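Local coordinates for uncharacterized protein (Aeromonas hydrophila J-1, PDB 6R1J) that is the C component of the tripartite alpha-pore-forming toxin AHL, held here in its soluble form, and probably helps to assemble the membrane pore, at residues N3-S7 with S213-V218; L6-I10 with V48-Q52; K220-I225 with T260-A265. The protein carries 3 engineered substitutions. All coordinates share one frame; numbering follows the deposited sequence.

Interaction 1 (N3-S7 with S213-V218); sequences NGILS and SLIDRV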
loop_
_atom_site.group_PDB
_atom_site.type_symbol
_atom_site.label_atom_id
_atom_site.label_comp_id
_atom_site.label_asym_id
_atom_site.label_seq_id
_atom_site.Cartn_x
_atom_site.Cartn_y
_atom_site.Cartn_z
ATOM N N ASN A 3 -9.005 2.044 27.174
ATOM C CA ASN A 3 -8.024 3.150 27.258
ATOM C C ASN A 3 -6.586 2.605 27.359
ATOM O O ASN A 3 -5.744 3.137 26.620
ATOM C CB ASN A 3 -8.305 4.109 28.425
ATOM C CG ASN A 3 -9.180 5.294 28.080
ATOM O OD1 ASN A 3 -8.851 6.073 27.186
ATOM N ND2 ASN A 3 -10.249 5.487 28.840
ATOM N N GLY A 4 -6.290 1.660 28.271
ATOM C CA GLY A 4 -4.923 1.112 28.473
ATOM C C GLY A 4 -4.420 0.339 27.245
ATOM O O GLY A 4 -5.279 -0.149 26.489
ATOM N N ILE A 5 -3.099 0.185 27.071
ATOM C CA ILE A 5 -2.475 -0.473 25.876
ATOM C C ILE A 5 -2.915 -1.941 25.776
ATOM O O ILE A 5 -3.226 -2.360 24.655
ATOM C CB ILE A 5 -0.940 -0.305 25.840
ATOM C CG1 ILE A 5 -0.563 1.163 25.669
ATOM C CG2 ILE A 5 -0.297 -1.120 24.725
ATOM C CD1 ILE A 5 -0.994 1.740 24.326
ATOM N N LEU A 6 -3.020 -2.676 26.880
ATOM C CA LEU A 6 -3.513 -4.077 26.798
ATOM C C LEU A 6 -4.955 -4.078 26.323
ATOM O O LEU A 6 -5.260 -4.860 25.380
ATOM C CB LEU A 6 -3.337 -4.794 28.135
ATOM C CG LEU A 6 -1.881 -5.110 28.469
ATOM C CD1 LEU A 6 -1.764 -5.733 29.843
ATOM C CD2 LEU A 6 -1.242 -6.010 27.421
ATOM N N SER A 7 -5.810 -3.252 26.935
ATOM C CA SER A 7 -7.246 -3.148 26.610
ATOM C C SER A 7 -7.454 -2.780 25.134
ATOM O O SER A 7 -8.332 -3.404 24.468
ATOM C CB SER A 7 -7.947 -2.158 27.537
ATOM O OG SER A 7 -7.897 -2.623 28.874
ATOM N N SER A 213 1.880 -5.290 19.695
ATOM C CA SER A 213 1.779 -4.253 20.755
ATOM C C SER A 213 1.446 -4.952 22.076
ATOM O O SER A 213 2.023 -4.601 23.115
ATOM C CB SER A 213 0.777 -3.211 20.399
ATOM O OG SER A 213 1.272 -2.442 19.322
ATOM N N LEU A 214 0.551 -5.933 22.033
ATOM C CA LEU A 214 0.215 -6.739 23.233
ATOM C C LEU A 214 1.459 -7.467 23.753
ATOM O O LEU A 214 1.744 -7.388 24.976
ATOM C CB LEU A 214 -0.952 -7.673 22.907
ATOM C CG LEU A 214 -1.426 -8.593 24.040
ATOM C CD1 LEU A 214 -2.896 -8.969 23.830
ATOM C CD2 LEU A 214 -0.580 -9.853 24.134
ATOM N N ILE A 215 2.200 -8.144 22.879
ATOM C CA ILE A 215 3.415 -8.920 23.264
ATOM C C ILE A 215 4.463 -7.987 23.869
ATOM O O ILE A 215 5.085 -8.361 24.851
ATOM C CB ILE A 215 3.916 -9.693 22.033
ATOM C CG1 ILE A 215 2.986 -10.885 21.767
ATOM C CG2 ILE A 215 5.372 -10.114 22.158
ATOM C CD1 ILE A 215 3.198 -11.517 20.375
ATOM N N ASP A 216 4.711 -6.825 23.250
ATOM C CA ASP A 216 5.721 -5.877 23.779
ATOM C C ASP A 216 5.317 -5.435 25.210
ATOM O O ASP A 216 6.184 -5.319 26.037
ATOM C CB ASP A 216 5.912 -4.673 22.855
ATOM C CG ASP A 216 6.520 -4.984 21.490
ATOM O OD1 ASP A 216 7.099 -6.103 21.312
ATOM O OD2 ASP A 216 6.358 -4.136 20.610
ATOM N N ARG A 217 4.040 -5.278 25.486
ATOM C CA ARG A 217 3.574 -4.799 26.819
ATOM C C ARG A 217 3.643 -5.954 27.812
ATOM O O ARG A 217 4.073 -5.730 28.936
ATOM C CB ARG A 217 2.149 -4.246 26.761
ATOM C CG ARG A 217 1.637 -3.732 28.102
ATOM C CD ARG A 217 2.622 -2.803 28.816
ATOM N NE ARG A 217 2.980 -1.640 28.006
ATOM C CZ ARG A 217 2.405 -0.416 28.073
ATOM N NH1 ARG A 217 2.828 0.551 27.283
ATOM N NH2 ARG A 217 1.453 -0.140 28.946
ATOM N N VAL A 218 3.295 -7.179 27.390
ATOM C CA VAL A 218 3.457 -8.351 28.283
ATOM C C VAL A 218 4.934 -8.499 28.598
ATOM O O VAL A 218 5.315 -8.762 29.765
ATOM C CB VAL A 218 2.871 -9.633 27.684
ATOM C CG1 VAL A 218 3.228 -10.815 28.546
ATOM C CG2 VAL A 218 1.368 -9.523 27.537
#

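Interaction 2 (L6-I10 with V48-Q52); sequences LSQSI and VQTMQ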
loop_
_atom_site.group_PDB
_atom_site.type_symbol
_atom_site.label_atom_id
_atom_site.label_comp_id
_atom_site.label_asym_id
_atom_site.label_seq_id
_atom_site.Cartn_x
_atom_site.Cartn_y
_atom_site.Cartn_z
ATOM N N LEU A 6 -3.020 -2.676 26.880
ATOM C CA LEU A 6 -3.513 -4.077 26.798
ATOM C C LEU A 6 -4.955 -4.078 26.323
ATOM O O LEU A 6 -5.260 -4.860 25.380
ATOM C CB LEU A 6 -3.337 -4.794 28.135
ATOM C CG LEU A 6 -1.881 -5.110 28.469
ATOM C CD1 LEU A 6 -1.764 -5.733 29.843
ATOM C CD2 LEU A 6 -1.242 -6.010 27.421
ATOM N N SER A 7 -5.810 -3.252 26.935
ATOM C CA SER A 7 -7.246 -3.148 26.610
ATOM C C SER A 7 -7.454 -2.780 25.134
ATOM O O SER A 7 -8.332 -3.404 24.468
ATOM C CB SER A 7 -7.947 -2.158 27.537
ATOM O OG SER A 7 -7.897 -2.623 28.874
ATOM N N GLN A 8 -6.666 -1.837 24.619
ATOM C CA GLN A 8 -6.817 -1.384 23.223
ATOM C C GLN A 8 -6.430 -2.502 22.258
ATOM O O GLN A 8 -7.145 -2.687 21.278
ATOM C CB GLN A 8 -5.964 -0.156 22.963
ATOM C CG GLN A 8 -6.577 1.106 23.561
ATOM C CD GLN A 8 -5.839 2.334 23.091
ATOM O OE1 GLN A 8 -5.471 2.428 21.918
ATOM N NE2 GLN A 8 -5.648 3.288 23.991
ATOM N N SER A 9 -5.296 -3.133 22.518
ATOM C CA SER A 9 -4.712 -4.182 21.653
ATOM C C SER A 9 -5.729 -5.313 21.570
ATOM O O SER A 9 -6.035 -5.778 20.465
ATOM C CB SER A 9 -3.405 -4.676 22.209
ATOM O OG SER A 9 -2.413 -3.679 22.145
ATOM N N ILE A 10 -6.263 -5.702 22.727
ATOM C CA ILE A 10 -7.290 -6.765 22.805
ATOM C C ILE A 10 -8.497 -6.379 21.962
ATOM O O ILE A 10 -8.890 -7.193 21.118
ATOM C CB ILE A 10 -7.619 -7.098 24.262
ATOM C CG1 ILE A 10 -6.458 -7.845 24.905
ATOM C CG2 ILE A 10 -8.905 -7.881 24.332
ATOM C CD1 ILE A 10 -6.574 -7.999 26.406
ATOM N N VAL A 48 -4.801 -13.417 28.924
ATOM C CA VAL A 48 -4.096 -12.108 29.052
ATOM C C VAL A 48 -4.886 -11.231 30.036
ATOM O O VAL A 48 -4.245 -10.541 30.847
ATOM C CB VAL A 48 -3.870 -11.387 27.712
ATOM C CG1 VAL A 48 -3.303 -9.997 27.932
ATOM C CG2 VAL A 48 -2.983 -12.203 26.778
ATOM N N GLN A 49 -6.213 -11.202 29.949
ATOM C CA GLN A 49 -7.016 -10.360 30.883
ATOM C C GLN A 49 -6.841 -10.885 32.326
ATOM O O GLN A 49 -6.656 -10.079 33.213
ATOM C CB GLN A 49 -8.468 -10.293 30.434
ATOM C CG GLN A 49 -8.645 -9.514 29.135
ATOM C CD GLN A 49 -9.930 -9.854 28.434
ATOM O OE1 GLN A 49 -10.356 -11.014 28.448
ATOM N NE2 GLN A 49 -10.546 -8.850 27.815
ATOM N N THR A 50 -6.810 -12.200 32.543
ATOM C CA THR A 50 -6.563 -12.805 33.867
ATOM C C THR A 50 -5.177 -12.368 34.366
ATOM O O THR A 50 -5.061 -11.934 35.528
ATOM C CB THR A 50 -6.747 -14.331 33.826
ATOM O OG1 THR A 50 -8.138 -14.530 33.604
ATOM C CG2 THR A 50 -6.333 -15.047 35.093
ATOM N N MET A 51 -4.167 -12.422 33.509
ATOM C CA MET A 51 -2.787 -12.079 33.884
ATOM C C MET A 51 -2.742 -10.627 34.346
ATOM O O MET A 51 -2.082 -10.361 35.371
ATOM C CB MET A 51 -1.810 -12.279 32.734
ATOM C CG MET A 51 -0.466 -11.723 33.044
ATOM S SD MET A 51 0.420 -11.113 31.626
ATOM C CE MET A 51 -0.503 -9.608 31.345
ATOM N N GLN A 52 -3.376 -9.742 33.593
ATOM C CA GLN A 52 -3.496 -8.295 33.906
ATOM C C GLN A 52 -4.124 -8.105 35.305
ATOM O O GLN A 52 -3.566 -7.370 36.098
ATOM C CB GLN A 52 -4.363 -7.616 32.856
ATOM C CG GLN A 52 -4.494 -6.114 33.024
ATOM C CD GLN A 52 -5.294 -5.526 31.884
ATOM O OE1 GLN A 52 -6.059 -6.232 31.229
ATOM N NE2 GLN A 52 -5.119 -4.233 31.632
HETATM O O HOH W 1 -7.400 -5.363 29.073
#

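Interaction 3 (K220-I225 with T260-A265); sequences KVGNTI and TLQVDA. With NA (sodium ion), chain C.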
loop_
_atom_site.group_PDB
_atom_site.type_symbol
_atom_site.label_atom_id
_atom_site.label_comp_id
_atom_site.label_asym_id
_atom_site.label_seq_id
_atom_site.Cartn_x
_atom_site.Cartn_y
_atom_site.Cartn_z
ATOM N N LYS A 220 7.200 -6.145 28.591
ATOM C CA LYS A 220 7.618 -4.998 29.464
ATOM C C LYS A 220 7.219 -5.341 30.900
ATOM O O LYS A 220 8.051 -5.237 31.780
ATOM C CB LYS A 220 7.014 -3.691 28.935
ATOM C CG LYS A 220 7.529 -2.452 29.659
ATOM C CD LYS A 220 7.058 -1.127 29.100
ATOM C CE LYS A 220 7.856 0.033 29.701
ATOM N NZ LYS A 220 7.903 -0.019 31.193
ATOM N N VAL A 221 6.033 -5.913 31.096
ATOM C CA VAL A 221 5.540 -6.306 32.443
ATOM C C VAL A 221 6.499 -7.338 33.058
ATOM O O VAL A 221 6.870 -7.188 34.239
ATOM C CB VAL A 221 4.076 -6.757 32.373
ATOM C CG1 VAL A 221 3.679 -7.604 33.553
ATOM C CG2 VAL A 221 3.142 -5.558 32.202
ATOM N N GLY A 222 6.851 -8.392 32.322
ATOM C CA GLY A 222 7.868 -9.368 32.751
ATOM C C GLY A 222 9.201 -8.721 33.092
ATOM O O GLY A 222 9.773 -9.080 34.132
ATOM N N ASN A 223 9.685 -7.775 32.294
ATOM C CA ASN A 223 10.984 -7.096 32.556
ATOM C C ASN A 223 10.884 -6.345 33.904
ATOM O O ASN A 223 11.816 -6.435 34.730
ATOM C CB ASN A 223 11.400 -6.157 31.413
ATOM C CG ASN A 223 11.681 -6.855 30.090
ATOM O OD1 ASN A 223 11.988 -8.048 30.054
ATOM N ND2 ASN A 223 11.567 -6.126 28.990
ATOM N N THR A 224 9.813 -5.591 34.120
ATOM C CA THR A 224 9.627 -4.846 35.404
ATOM C C THR A 224 9.572 -5.841 36.567
ATOM O O THR A 224 10.136 -5.549 37.603
ATOM C CB THR A 224 8.343 -4.031 35.394
ATOM O OG1 THR A 224 8.498 -3.166 34.268
ATOM C CG2 THR A 224 8.070 -3.274 36.686
ATOM N N ILE A 225 8.867 -6.960 36.426
ATOM C CA ILE A 225 8.806 -7.971 37.509
ATOM C C ILE A 225 10.228 -8.431 37.776
ATOM O O ILE A 225 10.568 -8.564 38.965
ATOM C CB ILE A 225 7.874 -9.146 37.209
ATOM C CG1 ILE A 225 6.413 -8.730 37.185
ATOM C CG2 ILE A 225 8.061 -10.257 38.225
ATOM C CD1 ILE A 225 5.507 -9.773 36.608
ATOM N N THR A 260 5.483 1.077 38.516
ATOM C CA THR A 260 5.624 0.871 37.055
ATOM C C THR A 260 4.632 -0.205 36.619
ATOM O O THR A 260 3.947 -0.006 35.629
ATOM C CB THR A 260 7.080 0.643 36.656
ATOM O OG1 THR A 260 7.775 1.800 37.120
ATOM C CG2 THR A 260 7.266 0.508 35.152
ATOM N N LEU A 261 4.541 -1.341 37.298
ATOM C CA LEU A 261 3.588 -2.403 36.871
ATOM C C LEU A 261 2.160 -1.860 36.797
ATOM O O LEU A 261 1.380 -2.247 35.882
ATOM C CB LEU A 261 3.583 -3.514 37.911
ATOM C CG LEU A 261 4.759 -4.450 37.938
ATOM C CD1 LEU A 261 4.620 -5.380 39.129
ATOM C CD2 LEU A 261 4.873 -5.236 36.632
ATOM N N GLN A 262 1.780 -1.075 37.804
ATOM C CA GLN A 262 0.382 -0.570 37.919
ATOM C C GLN A 262 0.111 0.323 36.726
ATOM O O GLN A 262 -1.005 0.307 36.230
ATOM C CB GLN A 262 0.143 0.177 39.234
ATOM C CG GLN A 262 0.395 -0.713 40.423
ATOM C CD GLN A 262 0.331 0.038 41.737
ATOM O OE1 GLN A 262 1.002 1.052 41.951
ATOM N NE2 GLN A 262 -0.492 -0.480 42.628
ATOM N N VAL A 263 1.111 1.067 36.281
ATOM C CA VAL A 263 0.908 1.945 35.107
ATOM C C VAL A 263 0.817 1.055 33.869
ATOM O O VAL A 263 -0.111 1.216 33.116
ATOM C CB VAL A 263 2.026 2.994 34.975
ATOM C CG1 VAL A 263 1.941 3.714 33.647
ATOM C CG2 VAL A 263 2.002 4.000 36.112
ATOM N N ASP A 264 1.770 0.141 33.691
ATOM C CA ASP A 264 1.898 -0.672 32.458
ATOM C C ASP A 264 0.727 -1.647 32.288
ATOM O O ASP A 264 0.291 -1.846 31.137
ATOM C CB ASP A 264 3.269 -1.353 32.434
ATOM C CG ASP A 264 4.389 -0.348 32.177
ATOM O OD1 ASP A 264 4.095 0.848 31.881
ATOM O OD2 ASP A 264 5.554 -0.741 32.260
ATOM N N ALA A 265 0.205 -2.212 33.367
ATOM C CA ALA A 265 -0.877 -3.220 33.288
ATOM C C ALA A 265 -2.239 -2.565 33.486
ATOM O O ALA A 265 -3.232 -3.295 33.573
ATOM C CB ALA A 265 -0.614 -4.300 34.291
HETATM NA NA NA C . 5.786 -2.716 33.553
#

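Interaction 1 (N3-S7 with S213-V218)
Ile5 and Leu6, in the first turn of helix 5-21, pack on one side of helix 163-236 through Arg217, Leu214 and Val218, an apolar helix-to-helix contact within the all-helical bundle of this toxin component. Gly4 stands at the N-cap, just before the helix begins, and its backbone is hydrogen-bonded to His267 of the C-terminal histidine tag. The two side chains then share the work. Leu6 serves the interior: its CD2 lies 3.7 Å from Arg217 CG and also reaches Leu214, with CD2 4.3 Å from Leu214 CG, and more loosely Val218. A branched leucine suits this place because one methyl can fill the groove between residues one turn apart on the facing helix. Ile5 works nearer the surface, beside the second subunit, where it also touches Asn188 of that chain. It crosses the arginine at about a right angle, so that its stem and CG1 branch cover part of the flat guanidinium group. Arginine fits between the two because its methylene chain is apolar while its end is charged. With CG anti to the backbone N (chi1 -179°) the chain starts out beside Leu6, and bends at chi2 and chi3 then fold the guanidinium over towards Ile5. The charged end is satisfied from two directions: NH2 bonds to the backbone O of Asp264, and NH1 forms a salt bridge with Glu184 of the second subunit. Those bonds would limit rotation of the group and so keep a constant face towards the isoleucine. On that face Ile5 CB sits 3.8 Å above the guanidinium plane, offset toward its rim, while Ile5 CG1 lies 3.8 Å from Arg217 NH1.

Interaction 2 (L6-I10 with V48-Q52)
The side-chain amide of Gln52 turns one face to Leu6: CD1 of the leucine stands over the middle of the group, 4.1 Å from Gln52 CD, and its CB lies 4.0 Å from Gln52 NE2. At the two ends of this amide the partners are polar. OE1 accepts a hydrogen bond from a water at 2.7 Å, and NE2 donates to the backbone O of Ala265. At a second amide, that of Gln49, Ile10 CG2 sits above the plane, displaced past the nitrogen end and 4.0 Å from Gln49 NE2. The stem of Gln49 is met as well, its CG lying 3.7 Å from Ile10 CD1. These groups bridge helices 5-21 and 28-70, whose short segments run antiparallel at 173° with axes 11.4 Å apart. Such a wide spacing is spanned by long side chains, and glutamine suits it: Gln52, with CG anti to the backbone N (chi1 -177°) and the chain extended beyond, carries its amide right up to Leu6. Beside the amides the contact is purely apolar. Ile10 and Val48 slide past each other, CD1 to CG1 at 4.1 Å, and the Met51 methyl approaches Leu6 CD1; Val48 and Met51 also pack on threonines of helix 78-157. A water joins the helices, bonded to Ser7 OG at 2.8 Å and to Gln52 OE1. Chemically, then, a buried amide lies next to hydrocarbon and is satisfied by the water at OE1 and by Ala265 O at NE2; because Gln52 is held at both its oxygen and its nitrogen, flipping of the amide should be disfavoured.

Interaction 3 (K220-I225 with T260-A265)
Thr224 OG1 and Asp264 OD2 both bind a sodium ion lying between helices 163-236 and 244-264, the threonine oxygen at 2.8 Å and the carboxylate oxygen at 2.4 Å. Asp264 binds through one oxygen, and the same OD2 accepts a hydrogen bond from Lys220 NZ at 2.7 Å, part of a salt bridge. The ammonium group meets OD2 on its syn side, 18° out of the carboxylate plane, whereas the sodium approaches from the side of Asp264 CB. Two cations thus share one oxygen, which probably favours the ionised form of the carboxylate. Lysine suits the exposed rim: its long chain crosses Asp264 at about a right angle, and a bend at chi4 turns NZ in beside OD2. Behind these ligands, Thr224 OG1 donates to the Lys220 backbone O one turn earlier, at 3.3 Å and 43° out of the carbonyl plane. The hydroxyl is therefore both hydrogen-bond donor and metal ligand. With CG2 anti to the backbone N, the threonine offers its oxygen to the ion and its methyl to Leu261, whose CG is 3.7 Å from Thr224 CG2. The leucine's CD2 spreads further, against Val221 and within 3.9 Å of Ile225 CG1, closing the interior side. On another side Thr260 faces the ion with its methyl, while its hydroxyl bonds to Thr256 O and Gln177 of the second subunit. The segments run antiparallel at 171°, with the axes of the short segments 9.9 Å apart, so the arrangement is an antiparallel alpha-helical hairpin of successive helices, stitched by a metal and a salt bridge; the elongated helical bundle around it is consistent with the ClyA-type family.

Interaction 1 and interaction 2 start from the same place, the beginning of helix 5-21, which meets helix 163-236 in one and helix 28-70 in the other; their centres are 6 Å apart and they share Leu6 and Ser7. Interaction 3 lies farther off, 11 Å from the first and 13 Å from the second, and comes later along the chain, pairing helix 163-236 with helix 244-264. The end of that last helix ties the set together: Asp264 O accepts from Arg217 of interaction 1, and Ala265 O from Gln52 of interaction 2. Both chain termini are thereby drawn into one region of the bundle, beside the second subunit.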